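PDB 2B7K: protein SCO1, mitochondrial from Saccharomyces cerevisiae, which is a mitochondrial copper-binding metallochaperone required for accumulation of cytochrome c oxidase subunits 1 and 2, thought to act in copper transport or insertion into the oxidase. Local coordinates for residues A[35-38]-A[39-42]; A[61-64]-A[65-69]; A[89-93]-A[94-98]; A[159-162]-A[163-167]. All coordinates share one frame; numbering follows the deposited sequence.

Each contact is local, joining residues that follow one another without a gap, so the four run in series and none nests within or crosses another. Contact 1 turns the chain between strand 33-35 and strand 44-49. Contact 2 spans two turns of helix 56-75, the crossover helix of the beta-alpha-beta unit formed with strands 44-49 and 80-85. Contact 3 opens helix 93-100 after strand 80-85, and contact 4 rounds the turn between edge strand 157-161 and helix 169-180. Only contacts 2 and 4 touch, where polar ends of helix side chains meet the loop after strand 157-161. The centres of contacts 3 and 4 are about 26 Å apart.

Contact 1 (A[35-38]-A[39-42]); sequences TEKN and LLGK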
ATOM      1  N   THR A  35       9.993  -6.988  -4.856  1.00 16.29           N
ATOM      2  CA  THR A  35       9.862  -8.021  -3.834  1.00 17.80           C
ATOM      3  C   THR A  35       9.863  -7.360  -2.468  1.00 16.98           C
ATOM      4  O   THR A  35       9.925  -6.134  -2.375  1.00 18.25           O
ATOM      5  CB  THR A  35      11.029  -9.027  -3.896  1.00 22.64           C
ATOM      6  OG1 THR A  35      12.236  -8.381  -3.483  1.00 23.44           O
ATOM      7  CG2 THR A  35      11.203  -9.552  -5.317  1.00 23.62           C
ATOM      8  N   GLU A  36       9.804  -8.159  -1.407  1.00 16.83           N
ATOM      9  CA  GLU A  36       9.793  -7.586  -0.070  1.00 18.14           C
ATOM     10  C   GLU A  36      11.084  -6.828   0.202  1.00 18.81           C
ATOM     11  O   GLU A  36      11.138  -5.987   1.097  1.00 18.48           O
ATOM     12  CB  GLU A  36       9.569  -8.666   1.002  1.00 25.76           C
ATOM     13  CG  GLU A  36      10.779  -9.514   1.372  1.00 29.67           C
ATOM     14  CD  GLU A  36      11.248 -10.411   0.246  1.00 31.17           C
ATOM     15  OE1 GLU A  36      10.423 -10.764  -0.624  1.00 30.30           O
ATOM     16  OE2 GLU A  36      12.442 -10.778   0.245  1.00 33.24           O
ATOM     17  N   LYS A  37      12.119  -7.119  -0.581  1.00 18.52           N
ATOM     18  CA  LYS A  37      13.405  -6.441  -0.426  1.00 19.94           C
ATOM     19  C   LYS A  37      13.298  -4.962  -0.804  1.00 18.61           C
ATOM     20  O   LYS A  37      14.100  -4.140  -0.362  1.00 19.20           O
ATOM     21  CB  LYS A  37      14.467  -7.117  -1.297  1.00 31.89           C
ATOM     22  CG  LYS A  37      14.649  -8.598  -1.007  1.00 36.09           C
ATOM     23  CD  LYS A  37      14.999  -8.845   0.450  1.00 40.04           C
ATOM     24  CE  LYS A  37      16.364  -8.278   0.799  1.00 42.94           C
ATOM     25  NZ  LYS A  37      17.447  -8.937   0.017  1.00 46.36           N
ATOM     26  N   ASN A  38      12.305  -4.623  -1.620  1.00 17.05           N
ATOM     27  CA  ASN A  38      12.113  -3.236  -2.037  1.00 17.48           C
ATOM     28  C   ASN A  38      11.439  -2.393  -0.955  1.00 17.05           C
ATOM     29  O   ASN A  38      11.235  -1.190  -1.133  1.00 18.30           O
ATOM     30  CB  ASN A  38      11.294  -3.164  -3.332  1.00 21.46           C
ATOM     31  CG  ASN A  38      12.072  -3.647  -4.548  1.00 25.62           C
ATOM     32  OD1 ASN A  38      12.061  -4.831  -4.886  1.00 21.94           O
ATOM     33  ND2 ASN A  38      12.765  -2.721  -5.205  1.00 28.01           N
ATOM     34  N   LEU A  39      11.092  -3.022   0.165  1.00 17.83           N
ATOM     35  CA  LEU A  39      10.464  -2.305   1.275  1.00 18.63           C
ATOM     36  C   LEU A  39      11.541  -1.754   2.203  1.00 20.03           C
ATOM     37  O   LEU A  39      11.288  -0.873   3.022  1.00 21.56           O
ATOM     38  CB  LEU A  39       9.569  -3.240   2.085  1.00 17.11           C
ATOM     39  CG  LEU A  39       8.380  -3.885   1.373  1.00 16.52           C
ATOM     40  CD1 LEU A  39       7.609  -4.734   2.376  1.00 17.60           C
ATOM     41  CD2 LEU A  39       7.485  -2.804   0.774  1.00 17.14           C
ATOM     42  N   LEU A  40      12.746  -2.292   2.074  1.00 18.63           N
ATOM     43  CA  LEU A  40      13.862  -1.883   2.922  1.00 20.13           C
ATOM     44  C   LEU A  40      14.331  -0.448   2.698  1.00 19.94           C
ATOM     45  O   LEU A  40      14.362   0.040   1.569  1.00 22.11           O
ATOM     46  CB  LEU A  40      15.037  -2.845   2.721  1.00 25.09           C
ATOM     47  CG  LEU A  40      14.721  -4.308   3.051  1.00 25.52           C
ATOM     48  CD1 LEU A  40      15.924  -5.187   2.720  1.00 28.16           C
ATOM     49  CD2 LEU A  40      14.351  -4.426   4.526  1.00 27.12           C
ATOM     50  N   GLY A  41      14.680   0.224   3.791  1.00 22.89           N
ATOM     51  CA  GLY A  41      15.174   1.587   3.704  1.00 23.04           C
ATOM     52  C   GLY A  41      14.146   2.700   3.639  1.00 22.60           C
ATOM     53  O   GLY A  41      14.503   3.855   3.424  1.00 22.01           O
ATOM     54  N   LYS A  42      12.872   2.377   3.812  1.00 21.79           N
ATOM     55  CA  LYS A  42      11.852   3.415   3.762  1.00 21.57           C
ATOM     56  C   LYS A  42      10.540   2.988   4.386  1.00 18.58           C
ATOM     57  O   LYS A  42      10.330   1.816   4.656  1.00 18.46           O
ATOM     58  CB  LYS A  42      11.629   3.855   2.315  1.00 46.91           C
ATOM     59  CG  LYS A  42      11.682   2.722   1.309  1.00 50.64           C
ATOM     60  CD  LYS A  42      11.907   3.257  -0.094  1.00 52.62           C
ATOM     61  CE  LYS A  42      12.226   2.136  -1.067  1.00 54.72           C
ATOM     62  NZ  LYS A  42      12.566   2.663  -2.417  1.00 56.84           N
TER
HETATM   63  O   HOH W   1      15.168  -1.417  -0.795  1.00 35.79           O
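Leu-39 N donates to Glu-36 O at 3.1 Å, an i to i-3 bond of the kind a 3-10 winding makes. One residue on, Leu-40 N reaches Lys-37 O in a weak, longer bond of 3.3 Å. A water bridges the same turn, giving one hydrogen to Lys-37 O and the other to Leu-40 O. On the outer side the aliphatic chains of Lys-37 and Leu-40 run alongside each other, with Lys-37 CE 3.7 Å from Leu-40 CD1. Lys-42, extended beyond CG, packs its CE 3.5 Å from Asn-38 O; the hydrogen bond to that oxygen comes from Gln-80 NE2.

The turn is set up from its start. Thr-35 OG1 accepts from Lys-37 N in an ST turn, while Thr-35 N gives a nearly straight bond (168°) to Asn-38 OD1 at 3.0 Å. Glu-36 turns its carboxylate back to Phe-24 N, and Leu-39 packs on Leu-82 and Tyr-124. A type II turn over Leu-39 to Lys-42 follows, with Gly-41 at a positive phi. Lys-37 O thus takes a weak N-H bond and a water hydrogen, and the water probably makes up for the long backbone bond.

Contact 2 (A[61-64]-A[65-69]); sequences LDKL and GLWLN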
ATOM      1  N   LEU A  61      -8.166   5.101  -2.112  1.00 16.14           N
ATOM      2  CA  LEU A  61      -7.039   5.666  -2.840  1.00 16.09           C
ATOM      3  C   LEU A  61      -7.107   7.191  -2.807  1.00 16.15           C
ATOM      4  O   LEU A  61      -6.077   7.861  -2.775  1.00 13.82           O
ATOM      5  CB  LEU A  61      -7.025   5.153  -4.283  1.00 17.21           C
ATOM      6  CG  LEU A  61      -6.666   3.668  -4.427  1.00 18.91           C
ATOM      7  CD1 LEU A  61      -6.872   3.238  -5.865  1.00 20.03           C
ATOM      8  CD2 LEU A  61      -5.218   3.432  -4.002  1.00 19.61           C
ATOM      9  N   ASP A  62      -8.317   7.742  -2.808  1.00 16.58           N
ATOM     10  CA  ASP A  62      -8.468   9.194  -2.743  1.00 17.11           C
ATOM     11  C   ASP A  62      -7.956   9.665  -1.387  1.00 16.09           C
ATOM     12  O   ASP A  62      -7.199  10.631  -1.305  1.00 17.20           O
ATOM     13  CB  ASP A  62      -9.934   9.602  -2.904  1.00 24.88           C
ATOM     14  CG  ASP A  62     -10.339   9.778  -4.358  1.00 29.12           C
ATOM     15  OD1 ASP A  62     -11.546   9.975  -4.620  1.00 29.91           O
ATOM     16  OD2 ASP A  62      -9.453   9.726  -5.239  1.00 31.64           O
ATOM     17  N   LYS A  63      -8.360   8.967  -0.328  1.00 16.09           N
ATOM     18  CA  LYS A  63      -7.932   9.321   1.019  1.00 16.51           C
ATOM     19  C   LYS A  63      -6.412   9.245   1.119  1.00 15.34           C
ATOM     20  O   LYS A  63      -5.780  10.117   1.723  1.00 13.68           O
ATOM     21  CB  LYS A  63      -8.576   8.388   2.055  1.00 18.87           C
ATOM     22  CG  LYS A  63      -8.251   8.759   3.506  1.00 23.27           C
ATOM     23  CD  LYS A  63      -9.010   7.893   4.515  1.00 25.34           C
ATOM     24  CE  LYS A  63      -8.640   6.415   4.403  1.00 25.35           C
ATOM     25  NZ  LYS A  63      -9.378   5.575   5.400  1.00 27.01           N
ATOM     26  N   LEU A  64      -5.829   8.203   0.528  1.00 15.14           N
ATOM     27  CA  LEU A  64      -4.378   8.025   0.556  1.00 14.28           C
ATOM     28  C   LEU A  64      -3.672   9.216  -0.106  1.00 14.72           C
ATOM     29  O   LEU A  64      -2.637   9.678   0.372  1.00 15.44           O
ATOM     30  CB  LEU A  64      -3.985   6.717  -0.148  1.00 11.90           C
ATOM     31  CG  LEU A  64      -2.483   6.427  -0.287  1.00 12.32           C
ATOM     32  CD1 LEU A  64      -1.854   6.330   1.101  1.00 13.02           C
ATOM     33  CD2 LEU A  64      -2.266   5.130  -1.068  1.00 13.62           C
ATOM     34  N   GLY A  65      -4.234   9.711  -1.203  1.00 10.98           N
ATOM     35  CA  GLY A  65      -3.636  10.845  -1.884  1.00 11.61           C
ATOM     36  C   GLY A  65      -3.621  12.072  -0.986  1.00 13.41           C
ATOM     37  O   GLY A  65      -2.659  12.849  -0.986  1.00 13.11           O
ATOM     38  N   LEU A  66      -4.686  12.250  -0.216  1.00 14.33           N
ATOM     39  CA  LEU A  66      -4.763  13.388   0.697  1.00 15.98           C
ATOM     40  C   LEU A  66      -3.679  13.241   1.756  1.00 15.22           C
ATOM     41  O   LEU A  66      -2.995  14.208   2.095  1.00 14.33           O
ATOM     42  CB  LEU A  66      -6.133  13.448   1.371  1.00 24.28           C
ATOM     43  CG  LEU A  66      -7.330  13.778   0.473  1.00 27.70           C
ATOM     44  CD1 LEU A  66      -8.580  13.849   1.325  1.00 28.03           C
ATOM     45  CD2 LEU A  66      -7.098  15.108  -0.237  1.00 27.40           C
ATOM     46  N   TRP A  67      -3.531  12.025   2.276  1.00 14.03           N
ATOM     47  CA  TRP A  67      -2.514  11.749   3.289  1.00 13.84           C
ATOM     48  C   TRP A  67      -1.110  12.037   2.763  1.00 12.49           C
ATOM     49  O   TRP A  67      -0.322  12.729   3.411  1.00 12.84           O
ATOM     50  CB  TRP A  67      -2.563  10.280   3.729  1.00 14.25           C
ATOM     51  CG  TRP A  67      -3.730   9.891   4.601  1.00 14.17           C
ATOM     52  CD1 TRP A  67      -4.622  10.721   5.211  1.00 15.04           C
ATOM     53  CD2 TRP A  67      -4.100   8.559   4.972  1.00 15.66           C
ATOM     54  NE1 TRP A  67      -5.533   9.986   5.944  1.00 16.89           N
ATOM     55  CE2 TRP A  67      -5.232   8.656   5.814  1.00 18.16           C
ATOM     56  CE3 TRP A  67      -3.580   7.289   4.677  1.00 17.90           C
ATOM     57  CZ2 TRP A  67      -5.860   7.531   6.363  1.00 18.33           C
ATOM     58  CZ3 TRP A  67      -4.202   6.167   5.222  1.00 19.83           C
ATOM     59  CH2 TRP A  67      -5.332   6.298   6.058  1.00 19.21           C
ATOM     60  N   LEU A  68      -0.787  11.481   1.601  1.00 12.43           N
ATOM     61  CA  LEU A  68       0.532  11.681   1.008  1.00 13.69           C
ATOM     62  C   LEU A  68       0.896  13.150   0.836  1.00 14.26           C
ATOM     63  O   LEU A  68       2.002  13.568   1.189  1.00 12.54           O
ATOM     64  CB  LEU A  68       0.616  10.972  -0.341  1.00 12.92           C
ATOM     65  CG  LEU A  68       0.512   9.446  -0.247  1.00 14.57           C
ATOM     66  CD1 LEU A  68       0.437   8.846  -1.646  1.00 15.76           C
ATOM     67  CD2 LEU A  68       1.710   8.895   0.509  1.00 14.61           C
ATOM     68  N   ASN A  69      -0.031  13.937   0.301  1.00 14.07           N
ATOM     69  CA  ASN A  69       0.233  15.358   0.099  1.00 15.30           C
ATOM     70  C   ASN A  69       0.385  16.128   1.408  1.00 14.07           C
ATOM     71  O   ASN A  69       1.209  17.032   1.504  1.00 15.54           O
ATOM     72  CB  ASN A  69      -0.866  15.977  -0.762  1.00 20.13           C
ATOM     73  CG  ASN A  69      -0.649  15.721  -2.240  1.00 21.88           C
ATOM     74  OD1 ASN A  69      -1.554  15.898  -3.054  1.00 24.85           O
ATOM     75  ND2 ASN A  69       0.563  15.310  -2.597  1.00 23.47           N
TER
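Four backbone bonds tie residues 61-64 to 65-69. The straightest is Leu-68 N to Leu-64 O, 2.9 Å with an angle of 172° at the hydrogen; Trp-67 N binds Lys-63 O at 3.0 Å. Gly-65 and Leu-66 donate in the same i to i-4 pattern to Leu-61 and Asp-62.

On this frame Lys-63 lies along one face of the Trp-67 indole, both side chains pointing the same way. With CG anti to the backbone N (chi1 -176°), the lysine leans toward the next turn and sets CG over the five-membered ring, 4.1 Å from its centroid, in a CH-pi contact. A bend at chi3 then keeps the chain close, so that Lys-63 CE is 3.6 Å from Trp-67 CZ2. Both polar ends go to the loop after strand 157-161: Lys-63 NZ to Tyr-165 O and Trp-67 NE1 to Asp-166 O, which should fix the rotation of the indole.

Leu-64 crosses the tryptophan at about a right angle, its CD1 4.1 Å from Trp-67 CE3, and also meets Leu-68, where Leu-64 CG and Leu-68 CD1 are 4.0 Å apart. These leucines continue inward onto Ile-45, Phe-148 and Pro-81, while the side chain of Leu-61 lies about 5 Å from that of Cys-57, a copper ligand by similarity. The whole is an amphipathic helix laid on the sheet as the crossover of the beta-alpha-beta unit of strands 44-49 and 80-85, in a thioredoxin-like fold.

Contact 3 (A[89-93]-A[94-98]); sequences ARDSP and AVLKE
Val-95 points back at the residues that precede its helix and spreads its two methyls over them. Val-95 CG2 lies 3.4 Å from Arg-90 O and 3.5 Å from Ser-92 OG; Val-95 CG1, anti to the valine's own N (chi1 169°), comes to 3.7 Å from Asp-91 OD1. Asp-91 stands across both Val-95 and Leu-96 at about right angles, and Leu-96 CD2 lies 3.9 Å from Asp-91 CB and equally far from Asp-91 OD2. The carboxylate is thus lined with methyl groups on the helix side, and its oxygens are hydrogen-bonded to other parts of the fold, OD1 to Ser-51 OG and OD2 to Thr-85 OG1.

Ser-92 is the N-cap. Ser-92 OG, placed between the backbone N and the carbonyl carbon (chi1 64°), accepts from Val-95 N in a weak bond of 3.4 Å, although the N-H points at it well (165°). Ser-92 O accepts from Leu-96 N at 3.0 Å. Pro-93 opens the first turn and accepts from Lys-97 N, and the lysine chain folds back over the same oxygen, with Lys-97 CG 3.4 Å from Pro-93 O.

Asp-91 centres an inverse gamma turn on the way from strand 80-85. Pro-93 and Leu-96 settle against Thr-111 of strand 108-111, and Val-95 touches Ser-51 in the loop between strand 44-49 and helix 56-75.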
ATOM      1  N   ALA A  89      -6.224 -11.578 -12.722  1.00 24.01           N
ATOM      2  CA  ALA A  89      -6.830 -11.958 -13.996  1.00 22.79           C
ATOM      3  C   ALA A  89      -7.057 -10.766 -14.915  1.00 21.34           C
ATOM      4  O   ALA A  89      -6.838 -10.858 -16.127  1.00 21.50           O
ATOM      5  CB  ALA A  89      -8.145 -12.685 -13.751  1.00 24.88           C
ATOM      6  N   ARG A  90      -7.471  -9.641 -14.336  1.00 15.37           N
ATOM      7  CA  ARG A  90      -7.759  -8.439 -15.109  1.00 16.56           C
ATOM      8  C   ARG A  90      -6.794  -7.273 -14.906  1.00 17.18           C
ATOM      9  O   ARG A  90      -6.593  -6.474 -15.817  1.00 17.31           O
ATOM     10  CB  ARG A  90      -9.179  -7.947 -14.792  1.00 22.37           C
ATOM     11  CG  ARG A  90     -10.284  -8.885 -15.249  1.00 25.00           C
ATOM     12  CD  ARG A  90     -11.674  -8.331 -14.925  1.00 26.61           C
ATOM     13  NE  ARG A  90     -11.928  -8.293 -13.486  1.00 29.83           N
ATOM     14  CZ  ARG A  90     -13.059  -7.865 -12.930  1.00 30.91           C
ATOM     15  NH1 ARG A  90     -13.195  -7.868 -11.611  1.00 30.88           N
ATOM     16  NH2 ARG A  90     -14.058  -7.435 -13.689  1.00 32.43           N
ATOM     17  N   ASP A  91      -6.211  -7.169 -13.719  1.00 18.91           N
ATOM     18  CA  ASP A  91      -5.312  -6.057 -13.415  1.00 19.10           C
ATOM     19  C   ASP A  91      -3.870  -6.235 -13.863  1.00 19.12           C
ATOM     20  O   ASP A  91      -2.965  -6.456 -13.054  1.00 18.93           O
ATOM     21  CB  ASP A  91      -5.367  -5.743 -11.919  1.00 20.04           C
ATOM     22  CG  ASP A  91      -6.657  -5.039 -11.522  1.00 21.85           C
ATOM     23  OD1 ASP A  91      -7.532  -4.853 -12.395  1.00 23.01           O
ATOM     24  OD2 ASP A  91      -6.792  -4.667 -10.343  1.00 19.28           O
ATOM     25  N   SER A  92      -3.678  -6.130 -15.174  1.00 17.42           N
ATOM     26  CA  SER A  92      -2.369  -6.245 -15.792  1.00 18.89           C
ATOM     27  C   SER A  92      -1.644  -4.920 -15.561  1.00 18.12           C
ATOM     28  O   SER A  92      -2.244  -3.942 -15.096  1.00 17.41           O
ATOM     29  CB  SER A  92      -2.533  -6.457 -17.292  1.00 19.08           C
ATOM     30  OG  SER A  92      -3.133  -5.307 -17.861  1.00 23.14           O
ATOM     31  N   PRO A  93      -0.345  -4.869 -15.880  1.00 17.12           N
ATOM     32  CA  PRO A  93       0.371  -3.608 -15.675  1.00 18.02           C
ATOM     33  C   PRO A  93      -0.295  -2.430 -16.386  1.00 18.08           C
ATOM     34  O   PRO A  93      -0.399  -1.353 -15.816  1.00 17.92           O
ATOM     35  CB  PRO A  93       1.765  -3.916 -16.211  1.00 16.00           C
ATOM     36  CG  PRO A  93       1.935  -5.355 -15.819  1.00 16.22           C
ATOM     37  CD  PRO A  93       0.597  -5.958 -16.200  1.00 14.19           C
ATOM     38  N   ALA A  94      -0.764  -2.634 -17.617  1.00 16.60           N
ATOM     39  CA  ALA A  94      -1.412  -1.551 -18.364  1.00 16.93           C
ATOM     40  C   ALA A  94      -2.713  -1.088 -17.702  1.00 17.39           C
ATOM     41  O   ALA A  94      -2.994   0.108 -17.642  1.00 16.59           O
ATOM     42  CB  ALA A  94      -1.685  -1.987 -19.805  1.00 23.15           C
ATOM     43  N   VAL A  95      -3.508  -2.037 -17.215  1.00 17.22           N
ATOM     44  CA  VAL A  95      -4.760  -1.704 -16.547  1.00 18.18           C
ATOM     45  C   VAL A  95      -4.501  -0.903 -15.272  1.00 17.28           C
ATOM     46  O   VAL A  95      -5.228   0.048 -14.973  1.00 16.07           O
ATOM     47  CB  VAL A  95      -5.565  -2.971 -16.197  1.00 20.15           C
ATOM     48  CG1 VAL A  95      -6.720  -2.624 -15.256  1.00 19.73           C
ATOM     49  CG2 VAL A  95      -6.108  -3.597 -17.469  1.00 20.49           C
ATOM     50  N   LEU A  96      -3.473  -1.280 -14.520  1.00 14.89           N
ATOM     51  CA  LEU A  96      -3.151  -0.552 -13.297  1.00 16.29           C
ATOM     52  C   LEU A  96      -2.655   0.856 -13.603  1.00 17.23           C
ATOM     53  O   LEU A  96      -2.986   1.800 -12.886  1.00 16.34           O
ATOM     54  CB  LEU A  96      -2.098  -1.302 -12.469  1.00 17.49           C
ATOM     55  CG  LEU A  96      -2.583  -2.586 -11.788  1.00 18.49           C
ATOM     56  CD1 LEU A  96      -1.467  -3.148 -10.923  1.00 19.51           C
ATOM     57  CD2 LEU A  96      -3.811  -2.301 -10.938  1.00 18.96           C
ATOM     58  N   LYS A  97      -1.865   1.005 -14.661  1.00 19.84           N
ATOM     59  CA  LYS A  97      -1.371   2.330 -15.024  1.00 19.82           C
ATOM     60  C   LYS A  97      -2.541   3.257 -15.336  1.00 19.97           C
ATOM     61  O   LYS A  97      -2.566   4.408 -14.895  1.00 18.80           O
ATOM     62  CB  LYS A  97      -0.438   2.255 -16.239  1.00 26.58           C
ATOM     63  CG  LYS A  97       0.948   1.731 -15.924  1.00 31.33           C
ATOM     64  CD  LYS A  97       1.905   1.869 -17.113  1.00 35.42           C
ATOM     65  CE  LYS A  97       1.635   0.830 -18.195  1.00 37.95           C
ATOM     66  NZ  LYS A  97       0.299   0.974 -18.830  1.00 40.17           N
ATOM     67  N   GLU A  98      -3.518   2.753 -16.085  1.00 19.35           N
ATOM     68  CA  GLU A  98      -4.672   3.568 -16.441  1.00 21.21           C
ATOM     69  C   GLU A  98      -5.542   3.874 -15.229  1.00 20.09           C
ATOM     70  O   GLU A  98      -5.990   5.007 -15.049  1.00 20.89           O
ATOM     71  CB  GLU A  98      -5.507   2.882 -17.525  1.00 33.23           C
ATOM     72  CG  GLU A  98      -6.762   3.657 -17.890  1.00 39.54           C
ATOM     73  CD  GLU A  98      -7.425   3.152 -19.154  1.00 43.98           C
ATOM     74  OE1 GLU A  98      -8.551   3.603 -19.450  1.00 45.60           O
ATOM     75  OE2 GLU A  98      -6.821   2.314 -19.856  1.00 45.47           O
TER

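Contact 4 (A[159-162]-A[163-167]); sequences DALG and RNYDE
This is a tight surface turn, where edge strand 157-161 ends and the chain doubles back toward helix 169-180. Tyr-165 N donates to Gly-162 O at 3.2 Å and closes a type I beta turn, the N-H well aimed (165°). The tyrosine side chain then folds back along the strand. Its CG is anti to the carbonyl carbon (chi1 -78°), which lays the ring beside the backbone just left behind. Tyr-165 CD1 sits 3.7 Å from Gly-162 N, which approaches the ring at its edge, and the same carbon is 3.8 Å from Leu-161 CA. Leu-161 CB adds apolar contact at 3.9 Å from Tyr-165 CD1, and Leu-161 CD2 reaches over one ring face.

Leu-161 also packs on Trp-67 and Ile-174, joining the strand to helices 56-75 and 169-180, and Tyr-165 touches Lys-173. Past the ring, Asp-166 OD2 accepts from Lys-168 N and Thr-169 N as the chain enters the helix. A beta turn followed by an aspartate cap in this way makes a compact strand-to-helix connection, here at the edge of the thioredoxin-like domain.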
ATOM      1  N   ASP A 159       1.761  -0.991  11.739  1.00 19.22           N
ATOM      2  CA  ASP A 159       0.393  -0.557  11.992  1.00 20.35           C
ATOM      3  C   ASP A 159      -0.515  -0.652  10.770  1.00 19.30           C
ATOM      4  O   ASP A 159      -0.058  -0.573   9.634  1.00 18.76           O
ATOM      5  CB  ASP A 159       0.409   0.884  12.514  1.00 65.64           C
ATOM      6  CG  ASP A 159      -0.941   1.338  13.029  1.00 71.53           C
ATOM      7  OD1 ASP A 159      -1.534   0.613  13.857  1.00 74.07           O
ATOM      8  OD2 ASP A 159      -1.403   2.423  12.617  1.00 72.17           O
ATOM      9  N   ALA A 160      -1.806  -0.835  11.020  1.00 20.56           N
ATOM     10  CA  ALA A 160      -2.793  -0.912   9.953  1.00 20.24           C
ATOM     11  C   ALA A 160      -3.778   0.221  10.175  1.00 20.72           C
ATOM     12  O   ALA A 160      -4.231   0.451  11.296  1.00 21.98           O
ATOM     13  CB  ALA A 160      -3.514  -2.246   9.990  1.00 18.70           C
ATOM     14  N   LEU A 161      -4.100   0.944   9.115  1.00 16.57           N
ATOM     15  CA  LEU A 161      -5.041   2.043   9.249  1.00 16.81           C
ATOM     16  C   LEU A 161      -6.333   1.668   8.547  1.00 16.74           C
ATOM     17  O   LEU A 161      -6.370   1.506   7.323  1.00 16.14           O
ATOM     18  CB  LEU A 161      -4.457   3.333   8.659  1.00 19.95           C
ATOM     19  CG  LEU A 161      -3.168   3.818   9.335  1.00 22.84           C
ATOM     20  CD1 LEU A 161      -1.966   3.167   8.673  1.00 26.41           C
ATOM     21  CD2 LEU A 161      -3.063   5.332   9.221  1.00 24.70           C
ATOM     22  N   GLY A 162      -7.379   1.493   9.346  1.00 14.92           N
ATOM     23  CA  GLY A 162      -8.680   1.135   8.819  1.00 17.00           C
ATOM     24  C   GLY A 162      -9.483   2.345   8.382  1.00 18.36           C
ATOM     25  O   GLY A 162      -8.985   3.470   8.369  1.00 16.62           O
ATOM     26  N   ARG A 163     -10.743   2.116   8.036  1.00 16.21           N
ATOM     27  CA  ARG A 163     -11.592   3.195   7.573  1.00 16.70           C
ATOM     28  C   ARG A 163     -11.978   4.186   8.655  1.00 15.89           C
ATOM     29  O   ARG A 163     -12.509   5.251   8.360  1.00 16.04           O
ATOM     30  CB  ARG A 163     -12.839   2.626   6.908  1.00 23.75           C
ATOM     31  CG  ARG A 163     -12.534   1.905   5.608  1.00 28.39           C
ATOM     32  CD  ARG A 163     -13.783   1.751   4.768  1.00 29.98           C
ATOM     33  NE  ARG A 163     -14.701   0.769   5.326  1.00 32.30           N
ATOM     34  CZ  ARG A 163     -15.956   0.610   4.917  1.00 35.31           C
ATOM     35  NH1 ARG A 163     -16.721  -0.312   5.479  1.00 34.99           N
ATOM     36  NH2 ARG A 163     -16.447   1.381   3.952  1.00 36.50           N
ATOM     37  N   ASN A 164     -11.702   3.847   9.906  1.00 17.50           N
ATOM     38  CA  ASN A 164     -12.036   4.754  10.993  1.00 17.35           C
ATOM     39  C   ASN A 164     -11.054   5.908  11.113  1.00 18.85           C
ATOM     40  O   ASN A 164     -11.239   6.815  11.930  1.00 18.62           O
ATOM     41  CB  ASN A 164     -12.157   3.976  12.305  1.00 16.27           C
ATOM     42  CG  ASN A 164     -13.469   3.222  12.391  1.00 14.59           C
ATOM     43  OD1 ASN A 164     -14.541   3.835  12.392  1.00 17.84           O
ATOM     44  ND2 ASN A 164     -13.398   1.895  12.449  1.00 13.43           N
ATOM     45  N   TYR A 165      -9.996   5.871  10.305  1.00 15.96           N
ATOM     46  CA  TYR A 165      -9.040   6.966  10.289  1.00 17.71           C
ATOM     47  C   TYR A 165      -9.469   7.858   9.131  1.00 19.42           C
ATOM     48  O   TYR A 165      -9.724   7.371   8.029  1.00 19.16           O
ATOM     49  CB  TYR A 165      -7.615   6.471  10.041  1.00 18.60           C
ATOM     50  CG  TYR A 165      -6.952   5.863  11.252  1.00 18.17           C
ATOM     51  CD1 TYR A 165      -6.949   4.483  11.454  1.00 20.31           C
ATOM     52  CD2 TYR A 165      -6.323   6.673  12.200  1.00 19.20           C
ATOM     53  CE1 TYR A 165      -6.330   3.924  12.569  1.00 20.89           C
ATOM     54  CE2 TYR A 165      -5.705   6.126  13.317  1.00 20.46           C
ATOM     55  CZ  TYR A 165      -5.710   4.751  13.494  1.00 22.18           C
ATOM     56  OH  TYR A 165      -5.089   4.208  14.593  1.00 24.54           O
ATOM     57  N   ASP A 166      -9.564   9.158   9.380  1.00 19.04           N
ATOM     58  CA  ASP A 166      -9.971  10.089   8.337  1.00 22.19           C
ATOM     59  C   ASP A 166      -8.760  10.828   7.778  1.00 23.21           C
ATOM     60  O   ASP A 166      -7.625  10.514   8.126  1.00 20.16           O
ATOM     61  CB  ASP A 166     -11.005  11.081   8.882  1.00 35.56           C
ATOM     62  CG  ASP A 166     -10.449  11.972   9.981  1.00 38.85           C
ATOM     63  OD1 ASP A 166     -11.251  12.693  10.613  1.00 41.91           O
ATOM     64  OD2 ASP A 166      -9.221  11.959  10.211  1.00 38.43           O
ATOM     65  N   GLU A 167      -9.010  11.809   6.916  1.00 28.48           N
ATOM     66  CA  GLU A 167      -7.936  12.570   6.287  1.00 31.33           C
ATOM     67  C   GLU A 167      -6.947  13.213   7.259  1.00 30.86           C
ATOM     68  O   GLU A 167      -5.803  13.485   6.889  1.00 29.28           O
ATOM     69  CB  GLU A 167      -8.526  13.639   5.357  1.00 50.62           C
ATOM     70  CG  GLU A 167      -9.376  14.697   6.046  1.00 56.23           C
ATOM     71  CD  GLU A 167     -10.533  14.109   6.833  1.00 59.14           C
ATOM     72  OE1 GLU A 167     -11.385  13.427   6.225  1.00 59.50           O
ATOM     73  OE2 GLU A 167     -10.588  14.333   8.063  1.00 59.08           O
TER